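Long-range contacts in oxidoreductase, fmn-binding (Shewanella oneidensis, PDB 4AWU), which is an FMN-containing flavoprotein of the NADH:flavin oxidoreductase family that probably reduces carbon-carbon double bonds with NADH or NADPH as electron donor: residues G177-A182 against G231-P236; S283-L288 against D313-M318; M40-Y45 against R84-A89. The protein carries 1 engineered substitution. All blocks are in the same frame, centred on the assembly; numbering follows the deposited sequence.

How the interactions relate
All three contacts belong to one (beta/alpha)8 barrel and come along the chain in the order interaction 3, interaction 1, interaction 2. Interaction 1 lies near its core, pairing strands 177-181 and 230-234 beside the flavin. The other two lie in the outer layer: interaction 3 packs helix 39-47 on helix 77-93, its centre about 21 Å from that of interaction 1, and interaction 2 joins helix 282-291 to the loop before strand 318-320, its centre about 17 Å from that of interaction 1. Pro-236 CB of interaction 1 touches Phe-284 CE2 of interaction 2 at 3.7 Å, whereas interactions 2 and 3 lie about 32 Å apart, centre to centre. Of the three, only interaction 1 touches the cofactor.

Interaction 1 (G177-A182 against G231-P236); sequences GIELHA and GVRLAP. With FMN (flavin mononucleotide), chain B; 4CH (4-chlorophenol), chain D.
Glu-179 and Arg-233 bring opposite charges together on one buried face of the sheet without forming a salt bridge. Carboxylate oxygen OE2 of Glu-179 rests against CB of Arg-233 at 3.4 Å, well out of the guanidinium plane, and is held by Gln-100, while OE1 of Glu-179 binds Tyr-266 and His-268. With CG opposite the backbone N (chi1 -164°) and the chain extended as far as NE, Arg-233 instead reaches the flavin: NH1 donates to FMN O2 (2.8 Å) and to the ribityl O2' (3.0 Å), and NH2 donates to O3' (2.7 Å). A leucine here, with no N-H groups and no charge, would probably leave these three oxygens without their donors and the pyrimidine end of the flavin less polarised. The segments are neighbouring parallel strands of the (beta/alpha)8 barrel characteristic of this family, crossing at -26°. Gly-231 N, Leu-180 N and Arg-233 N bond in turn to Ile-178 O, Gly-231 O and Leu-180 O, before a more bent bond from Ala-182 N to Arg-233 O closes the ladder. Leu-180, Val-232 and Leu-234 face the outer helices 212-225 and 248-261, CD2 of Leu-234 meeting Ala-182 CB at 3.7 Å. On the barrel's inner side His-181 turns one ring face over FMN O2, and its NE2 shares a hydrogen bond of 2.8 Å with O7 of the active-site 4-chlorophenol, which Asn-184 also binds.

Interaction 2 (S283-L288 against D313-M318); sequences SFKRAL and DGLADM
A Schellman motif closes helix 304-312, with Gly-314 at positive phi, and it is at this helix end that Arg-286 of the neighbouring barrel helix 282-291 takes hold of Asp-313. NH1 of Arg-286 donates to the backbone O of Asp-313 at 2.8 Å; the N-H approaches the oxygen at 152° and from slightly outside the carbonyl plane. A bend at chi2 (-107°), away from the staggered positions, carries the arginine chain round so that its guanidinium passes over the side chain of Leu-315. Methyl CD2 of Leu-315 sits under one face of this flat group, offset toward its rim and 3.3 Å from NH1, while CG and CD of Arg-286 rest on the same methyl. The other branch, CD1, meets the aliphatic part of Lys-285, touching its CD at 4.1 Å. That lysine runs on past the leucine, and its NZ forms a salt bridge with Glu-271. Leu-315 thus points its two methyls at two consecutive residues of the helix, both chains crossing it at about a right angle. Water fills in the polar seam: one molecule donates to Lys-285 O at 2.7 Å and to Leu-315 O at 2.6 Å, and others accept from NH1 and NH2 of Arg-286. In the barrel the contact joins an outer helix to the turn that leads into strand 318-320. A positive charge at the carbonyl of Asp-313, just beyond the C-terminal end of the helix, is likely to be electrostatically favourable, and the buried leucine beneath gives that surface arginine an apolar seat.

Interaction 3 (M40-Y45 against R84-A89); sequences MMAIYY and RIVTEA. With 4CH (4-chlorophenol), chain F.
Ala-42 and Val-86 mark the tight side of this contact, their CA atoms only 4.0 Å apart where helices 39-47 and 77-93 run side by side. The segment axes approach to 8.2 Å and cross at -25°, a closeness that the small side chain of Ala-42 permits. Val-86 sets CG1 opposite its backbone N (chi1 173°), which divides the work between its methyls. CG2 lies against the backbone of Ala-42, 3.8 Å from its N, and CG1 reaches inward to CD2 of the Tyr-45 ring at 3.5 Å, the two side chains meeting at a slant. Tyr-45 fills the angle between the two helices and the barrel wall, touching Ile-54 and Ser-56 of strand 53-60. The CB of Ala-42 also meets CB of Ala-89, at 4.1 Å, one turn further along the second helix.

Packing thins toward solvent. There CG2 of the exposed Ile-85 brushes Ala-42 CB at 4.0 Å, while the rest of the isoleucine leads away. Farther round the same helix, Arg-84 and Glu-88 form an in-plane salt bridge one turn apart (NH1 to OE2, 2.7 Å), and another bound 4-chlorophenol lies over one face of the Arg-84 guanidinium, a surface site apart from the flavin.

These are neighbouring helices of the outer layer of the (beta/alpha)8 barrel. With no hydrogen bond between the two segments, their cohesion probably rests on close fit and apolar burial, the OH of Tyr-45 turning to Glu-57 and Arg-84 pairing with Glu-88 and the backbone O of Glu-172, all outside the interface.

Interaction 1 (G177-A182 against G231-P236)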
loop_
_atom_site.group_PDB
_atom_site.type_symbol
_atom_site.label_atom_id
_atom_site.label_comp_id
_atom_site.label_asym_id
_atom_site.label_seq_id
_atom_site.Cartn_x
_atom_site.Cartn_y
_atom_site.Cartn_z
ATOM N N GLY A 177 -12.307 -4.661 0.168
ATOM C CA GLY A 177 -11.533 -4.662 1.387
ATOM C C GLY A 177 -10.584 -3.491 1.390
ATOM O O GLY A 177 -10.606 -2.654 0.483
ATOM N N ILE A 178 -9.753 -3.431 2.418
ATOM C CA ILE A 178 -8.775 -2.370 2.532
ATOM C C ILE A 178 -7.422 -2.970 2.878
ATOM O O ILE A 178 -7.334 -4.028 3.497
ATOM C CB ILE A 178 -9.180 -1.327 3.592
ATOM C CG1 ILE A 178 -9.146 -1.927 5.000
ATOM C CG2 ILE A 178 -10.557 -0.770 3.282
ATOM C CD1 ILE A 178 -7.806 -1.779 5.702
ATOM N N GLU A 179 -6.368 -2.291 2.453
ATOM C CA GLU A 179 -5.026 -2.648 2.857
ATOM C C GLU A 179 -4.456 -1.512 3.674
ATOM O O GLU A 179 -4.383 -0.373 3.210
ATOM C CB GLU A 179 -4.136 -2.892 1.644
ATOM C CG GLU A 179 -2.733 -3.336 2.020
ATOM C CD GLU A 179 -1.848 -3.539 0.820
ATOM O OE1 GLU A 179 -1.901 -4.635 0.221
ATOM O OE2 GLU A 179 -1.105 -2.602 0.472
ATOM N N LEU A 180 -4.050 -1.819 4.898
ATOM C CA LEU A 180 -3.415 -0.825 5.737
ATOM C C LEU A 180 -1.987 -0.637 5.270
ATOM O O LEU A 180 -1.196 -1.577 5.276
ATOM C CB LEU A 180 -3.417 -1.269 7.192
ATOM C CG LEU A 180 -2.675 -0.311 8.117
ATOM C CD1 LEU A 180 -3.321 1.072 8.086
ATOM C CD2 LEU A 180 -2.649 -0.880 9.525
ATOM N N HIS A 181 -1.658 0.578 4.855
ATOM C CA HIS A 181 -0.296 0.879 4.461
ATOM C C HIS A 181 0.547 1.112 5.708
ATOM O O HIS A 181 0.547 2.202 6.274
ATOM C CB HIS A 181 -0.250 2.099 3.547
ATOM C CG HIS A 181 1.038 2.239 2.805
ATOM N ND1 HIS A 181 2.162 1.506 3.126
ATOM C CD2 HIS A 181 1.382 3.012 1.750
ATOM C CE1 HIS A 181 3.142 1.827 2.303
ATOM N NE2 HIS A 181 2.697 2.741 1.460
ATOM N N ALA A 182 1.258 0.075 6.140
ATOM C CA ALA A 182 2.098 0.171 7.326
ATOM C C ALA A 182 3.555 0.000 6.926
ATOM O O ALA A 182 4.367 -0.503 7.701
ATOM C CB ALA A 182 1.698 -0.885 8.336
ATOM N N GLY A 231 -6.492 -6.196 4.989
ATOM C CA GLY A 231 -5.133 -6.646 4.771
ATOM C C GLY A 231 -4.179 -5.600 5.307
ATOM O O GLY A 231 -4.576 -4.469 5.584
ATOM N N VAL A 232 -2.917 -5.972 5.467
ATOM C CA VAL A 232 -1.913 -5.032 5.944
ATOM C C VAL A 232 -0.642 -5.211 5.145
ATOM O O VAL A 232 -0.273 -6.333 4.816
ATOM C CB VAL A 232 -1.597 -5.247 7.431
ATOM C CG1 VAL A 232 -0.483 -4.303 7.879
ATOM C CG2 VAL A 232 -2.847 -5.039 8.269
ATOM N N ARG A 233 0.017 -4.105 4.822
ATOM C CA ARG A 233 1.281 -4.180 4.110
ATOM C C ARG A 233 2.428 -3.724 4.990
ATOM O O ARG A 233 2.372 -2.656 5.598
ATOM C CB ARG A 233 1.251 -3.341 2.837
ATOM C CG ARG A 233 2.395 -3.703 1.906
ATOM C CD ARG A 233 2.304 -3.022 0.569
ATOM N NE ARG A 233 2.922 -3.856 -0.454
ATOM C CZ ARG A 233 3.445 -3.412 -1.588
ATOM N NH1 ARG A 233 3.454 -2.120 -1.869
ATOM N NH2 ARG A 233 3.966 -4.279 -2.441
ATOM N N LEU A 234 3.471 -4.545 5.040
ATOM C CA LEU A 234 4.677 -4.232 5.790
ATOM C C LEU A 234 5.875 -4.276 4.849
ATOM O O LEU A 234 5.850 -4.967 3.834
ATOM C CB LEU A 234 4.876 -5.246 6.916
ATOM C CG LEU A 234 3.732 -5.378 7.922
ATOM C CD1 LEU A 234 3.964 -6.558 8.849
ATOM C CD2 LEU A 234 3.589 -4.095 8.721
ATOM N N ALA A 235 6.913 -3.520 5.181
ATOM C CA ALA A 235 8.168 -3.570 4.444
ATOM C C ALA A 235 9.287 -3.743 5.459
ATOM O O ALA A 235 9.894 -2.768 5.884
ATOM C CB ALA A 235 8.369 -2.299 3.644
ATOM N N PRO A 236 9.550 -4.990 5.860
ATOM C CA PRO A 236 10.465 -5.239 6.981
ATOM C C PRO A 236 11.897 -4.756 6.756
ATOM O O PRO A 236 12.507 -4.263 7.708
ATOM C CB PRO A 236 10.442 -6.765 7.124
ATOM C CG PRO A 236 9.184 -7.203 6.459
ATOM C CD PRO A 236 8.948 -6.232 5.349
HETATM N N1 FMN B . 3.711 0.584 -2.551
HETATM C C2 FMN B . 2.723 0.915 -1.654
HETATM O O2 FMN B . 2.610 0.243 -0.629
HETATM N N3 FMN B . 1.878 1.981 -1.897
HETATM C C4 FMN B . 2.060 2.774 -3.012
HETATM O O4 FMN B . 1.209 3.609 -3.318
HETATM C C4A FMN B . 3.047 2.424 -3.925
HETATM N N5 FMN B . 3.237 3.183 -5.048
HETATM C C5A FMN B . 4.224 2.858 -5.945
HETATM C C6 FMN B . 4.345 3.603 -7.107
HETATM C C7 FMN B . 5.296 3.257 -8.059
HETATM C C7M FMN B . 5.398 4.086 -9.304
HETATM C C8 FMN B . 6.154 2.185 -7.818
HETATM C C8M FMN B . 7.159 1.770 -8.854
HETATM C C9 FMN B . 6.014 1.427 -6.661
HETATM C C9A FMN B . 5.019 1.739 -5.737
HETATM N N10 FMN B . 4.880 1.011 -4.571
HETATM C C10 FMN B . 3.886 1.344 -3.679
HETATM C "C1'" FMN B . 5.663 -0.246 -4.344
HETATM C "C2'" FMN B . 5.064 -1.338 -5.231
HETATM O "O2'" FMN B . 3.759 -1.628 -4.775
HETATM C "C3'" FMN B . 5.891 -2.622 -5.229
HETATM O "O3'" FMN B . 5.866 -3.193 -3.939
HETATM C "C4'" FMN B . 7.328 -2.347 -5.675
HETATM O "O4'" FMN B . 7.321 -1.617 -6.885
HETATM C "C5'" FMN B . 8.146 -3.620 -5.881
HETATM O "O5'" FMN B . 7.509 -4.488 -6.793
HETATM P P FMN B . 8.016 -4.609 -8.322
HETATM O O1P FMN B . 7.734 -3.291 -9.005
HETATM O O2P FMN B . 9.499 -4.888 -8.347
HETATM O O3P FMN B . 7.265 -5.739 -8.978
HETATM CL CL9 4CH D . 5.627 6.329 -5.269
HETATM C C4 4CH D . 5.400 5.363 -3.861
HETATM C C5 4CH D . 4.386 5.696 -2.986
HETATM C C6 4CH D . 4.177 4.930 -1.855
HETATM C C1 4CH D . 4.989 3.840 -1.600
HETATM O O7 4CH D . 4.757 3.092 -0.475
HETATM C C2 4CH D . 6.010 3.500 -2.476
HETATM C C3 4CH D . 6.219 4.270 -3.611
HETATM O O HOH W 1 6.915 -1.709 7.410
#

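Interaction 2 (S283-L288 against D313-M318)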
loop_
_atom_site.group_PDB
_atom_site.type_symbol
_atom_site.label_atom_id
_atom_site.label_comp_id
_atom_site.label_asym_id
_atom_site.label_seq_id
_atom_site.Cartn_x
_atom_site.Cartn_y
_atom_site.Cartn_z
ATOM N N SER A 283 14.773 -18.002 5.592
ATOM C CA SER A 283 14.426 -18.370 6.960
ATOM C C SER A 283 13.480 -17.333 7.563
ATOM O O SER A 283 12.589 -17.673 8.341
ATOM C CB SER A 283 15.684 -18.522 7.818
ATOM O OG SER A 283 16.339 -17.280 7.995
ATOM N N PHE A 284 13.673 -16.070 7.196
ATOM C CA PHE A 284 12.770 -15.005 7.625
ATOM C C PHE A 284 11.388 -15.246 7.023
ATOM O O PHE A 284 10.376 -15.207 7.719
ATOM C CB PHE A 284 13.314 -13.644 7.188
ATOM C CG PHE A 284 12.415 -12.481 7.525
ATOM C CD1 PHE A 284 11.615 -12.496 8.656
ATOM C CD2 PHE A 284 12.373 -11.370 6.698
ATOM C CE1 PHE A 284 10.795 -11.420 8.958
ATOM C CE2 PHE A 284 11.554 -10.294 6.993
ATOM C CZ PHE A 284 10.765 -10.320 8.125
ATOM N N LYS A 285 11.354 -15.512 5.723
ATOM C CA LYS A 285 10.099 -15.785 5.036
ATOM C C LYS A 285 9.389 -16.994 5.644
ATOM O O LYS A 285 8.168 -16.993 5.802
ATOM C CB LYS A 285 10.350 -16.012 3.543
ATOM C CG LYS A 285 10.825 -14.765 2.809
ATOM C CD LYS A 285 11.037 -15.024 1.322
ATOM C CE LYS A 285 11.223 -13.717 0.566
ATOM N NZ LYS A 285 11.578 -13.924 -0.868
ATOM N N ARG A 286 10.155 -18.022 5.990
ATOM C CA ARG A 286 9.585 -19.204 6.626
ATOM C C ARG A 286 8.999 -18.863 7.997
ATOM O O ARG A 286 7.969 -19.406 8.394
ATOM C CB ARG A 286 10.642 -20.293 6.767
ATOM C CG ARG A 286 11.177 -20.792 5.440
ATOM C CD ARG A 286 10.638 -22.172 5.128
ATOM N NE ARG A 286 11.188 -22.699 3.880
ATOM C CZ ARG A 286 10.468 -23.215 2.889
ATOM N NH1 ARG A 286 9.146 -23.298 2.974
ATOM N NH2 ARG A 286 11.080 -23.662 1.801
ATOM N N ALA A 287 9.652 -17.960 8.719
ATOM C CA ALA A 287 9.147 -17.536 10.023
ATOM C C ALA A 287 7.842 -16.760 9.863
ATOM O O ALA A 287 6.885 -16.982 10.605
ATOM C CB ALA A 287 10.183 -16.696 10.758
ATOM N N LEU A 288 7.799 -15.853 8.895
ATOM C CA LEU A 288 6.576 -15.110 8.612
ATOM C C LEU A 288 5.438 -16.069 8.288
ATOM O O LEU A 288 4.305 -15.871 8.722
ATOM C CB LEU A 288 6.788 -14.143 7.443
ATOM C CG LEU A 288 7.695 -12.934 7.690
ATOM C CD1 LEU A 288 7.903 -12.150 6.403
ATOM C CD2 LEU A 288 7.110 -12.031 8.767
ATOM N N ASP A 313 7.341 -23.283 -3.028
ATOM C CA ASP A 313 8.195 -23.471 -1.860
ATOM C C ASP A 313 7.397 -23.316 -0.567
ATOM O O ASP A 313 7.905 -23.608 0.515
ATOM C CB ASP A 313 9.352 -22.469 -1.866
ATOM C CG ASP A 313 10.442 -22.839 -2.850
ATOM O OD1 ASP A 313 10.446 -23.986 -3.332
ATOM O OD2 ASP A 313 11.298 -21.975 -3.132
ATOM N N GLY A 314 6.155 -22.853 -0.678
ATOM C CA GLY A 314 5.303 -22.681 0.485
ATOM C C GLY A 314 5.530 -21.362 1.201
ATOM O O GLY A 314 5.078 -21.171 2.333
ATOM N N LEU A 315 6.226 -20.441 0.545
ATOM C CA LEU A 315 6.553 -19.159 1.157
ATOM C C LEU A 315 5.472 -18.118 0.926
ATOM O O LEU A 315 5.201 -17.303 1.806
ATOM C CB LEU A 315 7.884 -18.643 0.621
ATOM C CG LEU A 315 9.055 -19.604 0.830
ATOM C CD1 LEU A 315 10.351 -18.968 0.368
ATOM C CD2 LEU A 315 9.150 -20.038 2.284
ATOM N N ALA A 316 4.864 -18.147 -0.257
ATOM C CA ALA A 316 3.879 -17.143 -0.642
ATOM C C ALA A 316 2.607 -17.802 -1.141
ATOM O O ALA A 316 2.636 -18.909 -1.661
ATOM C CB ALA A 316 4.450 -16.240 -1.723
ATOM N N ASP A 317 1.487 -17.111 -0.977
ATOM C CA ASP A 317 0.222 -17.562 -1.546
ATOM C C ASP A 317 -0.092 -16.770 -2.800
ATOM O O ASP A 317 -0.687 -17.291 -3.744
ATOM C CB ASP A 317 -0.905 -17.391 -0.536
ATOM C CG ASP A 317 -0.688 -18.209 0.713
ATOM O OD1 ASP A 317 -0.410 -19.419 0.584
ATOM O OD2 ASP A 317 -0.784 -17.639 1.821
ATOM N N MET A 318 0.284 -15.495 -2.789
ATOM C CA MET A 318 0.100 -14.632 -3.945
ATOM C C MET A 318 1.329 -13.762 -4.117
ATOM O O MET A 318 2.066 -13.508 -3.163
ATOM C CB MET A 318 -1.120 -13.737 -3.775
ATOM C CG MET A 318 -2.394 -14.467 -3.442
ATOM S SD MET A 318 -3.787 -13.337 -3.375
ATOM C CE MET A 318 -4.105 -13.068 -5.116
HETATM O O HOH W 2 6.754 -16.352 3.644
HETATM O O HOH W 3 7.127 -22.381 4.865
HETATM O O HOH W 4 10.207 -25.969 0.205
#

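Interaction 3 (M40-Y45 against R84-A89)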
loop_
_atom_site.group_PDB
_atom_site.type_symbol
_atom_site.label_atom_id
_atom_site.label_comp_id
_atom_site.label_asym_id
_atom_site.label_seq_id
_atom_site.Cartn_x
_atom_site.Cartn_y
_atom_site.Cartn_z
ATOM N N MET A 40 -9.900 8.195 -15.958
ATOM C CA MET A 40 -8.709 7.553 -16.499
ATOM C C MET A 40 -8.187 6.513 -15.512
ATOM O O MET A 40 -7.632 5.489 -15.910
ATOM C CB MET A 40 -7.627 8.581 -16.848
ATOM C CG MET A 40 -6.976 9.285 -15.676
ATOM S SD MET A 40 -5.652 10.387 -16.227
ATOM C CE MET A 40 -6.576 11.599 -17.174
ATOM N N MET A 41 -8.379 6.765 -14.220
ATOM C CA MET A 41 -7.971 5.794 -13.211
ATOM C C MET A 41 -8.858 4.556 -13.275
ATOM O O MET A 41 -8.372 3.435 -13.160
ATOM C CB MET A 41 -8.007 6.420 -11.819
ATOM C CG MET A 41 -6.914 7.449 -11.602
ATOM S SD MET A 41 -7.177 8.437 -10.126
ATOM C CE MET A 41 -7.239 7.174 -8.860
ATOM N N ALA A 42 -10.157 4.758 -13.470
ATOM C CA ALA A 42 -11.079 3.637 -13.601
ATOM C C ALA A 42 -10.699 2.769 -14.798
ATOM O O ALA A 42 -10.674 1.540 -14.704
ATOM C CB ALA A 42 -12.511 4.136 -13.734
ATOM N N ILE A 43 -10.391 3.412 -15.922
ATOM C CA ILE A 43 -9.966 2.694 -17.117
ATOM C C ILE A 43 -8.678 1.930 -16.825
ATOM O O ILE A 43 -8.549 0.747 -17.135
ATOM C CB ILE A 43 -9.703 3.658 -18.292
ATOM C CG1 ILE A 43 -10.987 4.393 -18.691
ATOM C CG2 ILE A 43 -9.114 2.906 -19.473
ATOM C CD1 ILE A 43 -12.141 3.484 -19.043
ATOM N N TYR A 44 -7.732 2.635 -16.218
ATOM C CA TYR A 44 -6.419 2.099 -15.886
ATOM C C TYR A 44 -6.500 0.835 -15.036
ATOM O O TYR A 44 -5.846 -0.160 -15.327
ATOM C CB TYR A 44 -5.635 3.189 -15.169
ATOM C CG TYR A 44 -4.453 2.753 -14.338
ATOM C CD1 TYR A 44 -3.269 2.335 -14.930
ATOM C CD2 TYR A 44 -4.506 2.811 -12.957
ATOM C CE1 TYR A 44 -2.180 1.966 -14.166
ATOM C CE2 TYR A 44 -3.423 2.451 -12.181
ATOM C CZ TYR A 44 -2.263 2.028 -12.790
ATOM O OH TYR A 44 -1.180 1.674 -12.027
ATOM N N TYR A 45 -7.307 0.873 -13.984
ATOM C CA TYR A 45 -7.451 -0.287 -13.117
ATOM C C TYR A 45 -8.218 -1.407 -13.817
ATOM O O TYR A 45 -7.891 -2.579 -13.665
ATOM C CB TYR A 45 -8.147 0.100 -11.814
ATOM C CG TYR A 45 -7.244 0.771 -10.805
ATOM C CD1 TYR A 45 -6.228 0.063 -10.175
ATOM C CD2 TYR A 45 -7.422 2.107 -10.463
ATOM C CE1 TYR A 45 -5.412 0.669 -9.235
ATOM C CE2 TYR A 45 -6.610 2.718 -9.531
ATOM C CZ TYR A 45 -5.608 1.996 -8.921
ATOM O OH TYR A 45 -4.799 2.605 -7.990
ATOM N N ARG A 84 -15.773 4.713 -6.381
ATOM C CA ARG A 84 -16.864 3.800 -6.717
ATOM C C ARG A 84 -16.879 3.470 -8.209
ATOM O O ARG A 84 -17.084 2.323 -8.607
ATOM C CB ARG A 84 -18.211 4.388 -6.274
ATOM C CG ARG A 84 -19.427 3.737 -6.922
ATOM C CD ARG A 84 -19.578 2.270 -6.542
ATOM N NE ARG A 84 -20.024 2.097 -5.162
ATOM C CZ ARG A 84 -20.449 0.945 -4.648
ATOM N NH1 ARG A 84 -20.495 -0.150 -5.396
ATOM N NH2 ARG A 84 -20.833 0.886 -3.379
ATOM N N ILE A 85 -16.641 4.471 -9.040
ATOM C CA ILE A 85 -16.608 4.238 -10.475
ATOM C C ILE A 85 -15.424 3.340 -10.825
ATOM O O ILE A 85 -15.517 2.485 -11.711
ATOM C CB ILE A 85 -16.555 5.557 -11.254
ATOM C CG1 ILE A 85 -17.903 6.272 -11.125
ATOM C CG2 ILE A 85 -16.232 5.299 -12.722
ATOM C CD1 ILE A 85 -17.899 7.695 -11.617
ATOM N N VAL A 86 -14.314 3.521 -10.115
ATOM C CA VAL A 86 -13.160 2.650 -10.298
ATOM C C VAL A 86 -13.504 1.209 -9.926
ATOM O O VAL A 86 -13.256 0.290 -10.699
ATOM C CB VAL A 86 -11.952 3.106 -9.457
ATOM C CG1 VAL A 86 -10.835 2.074 -9.545
ATOM C CG2 VAL A 86 -11.460 4.468 -9.921
ATOM N N THR A 87 -14.079 1.001 -8.744
ATOM C CA THR A 87 -14.355 -0.362 -8.297
ATOM C C THR A 87 -15.412 -1.043 -9.166
ATOM O O THR A 87 -15.341 -2.244 -9.402
ATOM C CB THR A 87 -14.780 -0.417 -6.821
ATOM O OG1 THR A 87 -16.008 0.296 -6.641
ATOM C CG2 THR A 87 -13.695 0.180 -5.933
ATOM N N GLU A 88 -16.383 -0.278 -9.649
ATOM C CA GLU A 88 -17.392 -0.829 -10.551
ATOM C C GLU A 88 -16.759 -1.237 -11.877
ATOM O O GLU A 88 -17.073 -2.292 -12.433
ATOM C CB GLU A 88 -18.518 0.179 -10.790
ATOM C CG GLU A 88 -19.424 0.394 -9.583
ATOM C CD GLU A 88 -20.137 -0.872 -9.148
ATOM O OE1 GLU A 88 -20.444 -1.720 -10.014
ATOM O OE2 GLU A 88 -20.394 -1.021 -7.936
ATOM N N ALA A 89 -15.859 -0.398 -12.378
ATOM C CA ALA A 89 -15.162 -0.687 -13.625
ATOM C C ALA A 89 -14.378 -1.983 -13.488
ATOM O O ALA A 89 -14.393 -2.833 -14.374
ATOM C CB ALA A 89 -14.231 0.455 -13.982
HETATM CL CL9 4CH F . -21.976 2.732 -10.739
HETATM C C4 4CH F . -22.532 2.735 -9.104
HETATM C C5 4CH F . -22.701 3.935 -8.426
HETATM C C6 4CH F . -23.150 3.933 -7.113
HETATM C C1 4CH F . -23.425 2.727 -6.481
HETATM O O7 4CH F . -23.869 2.717 -5.179
HETATM C C2 4CH F . -23.255 1.528 -7.159
HETATM C C3 4CH F . -22.807 1.532 -8.472
#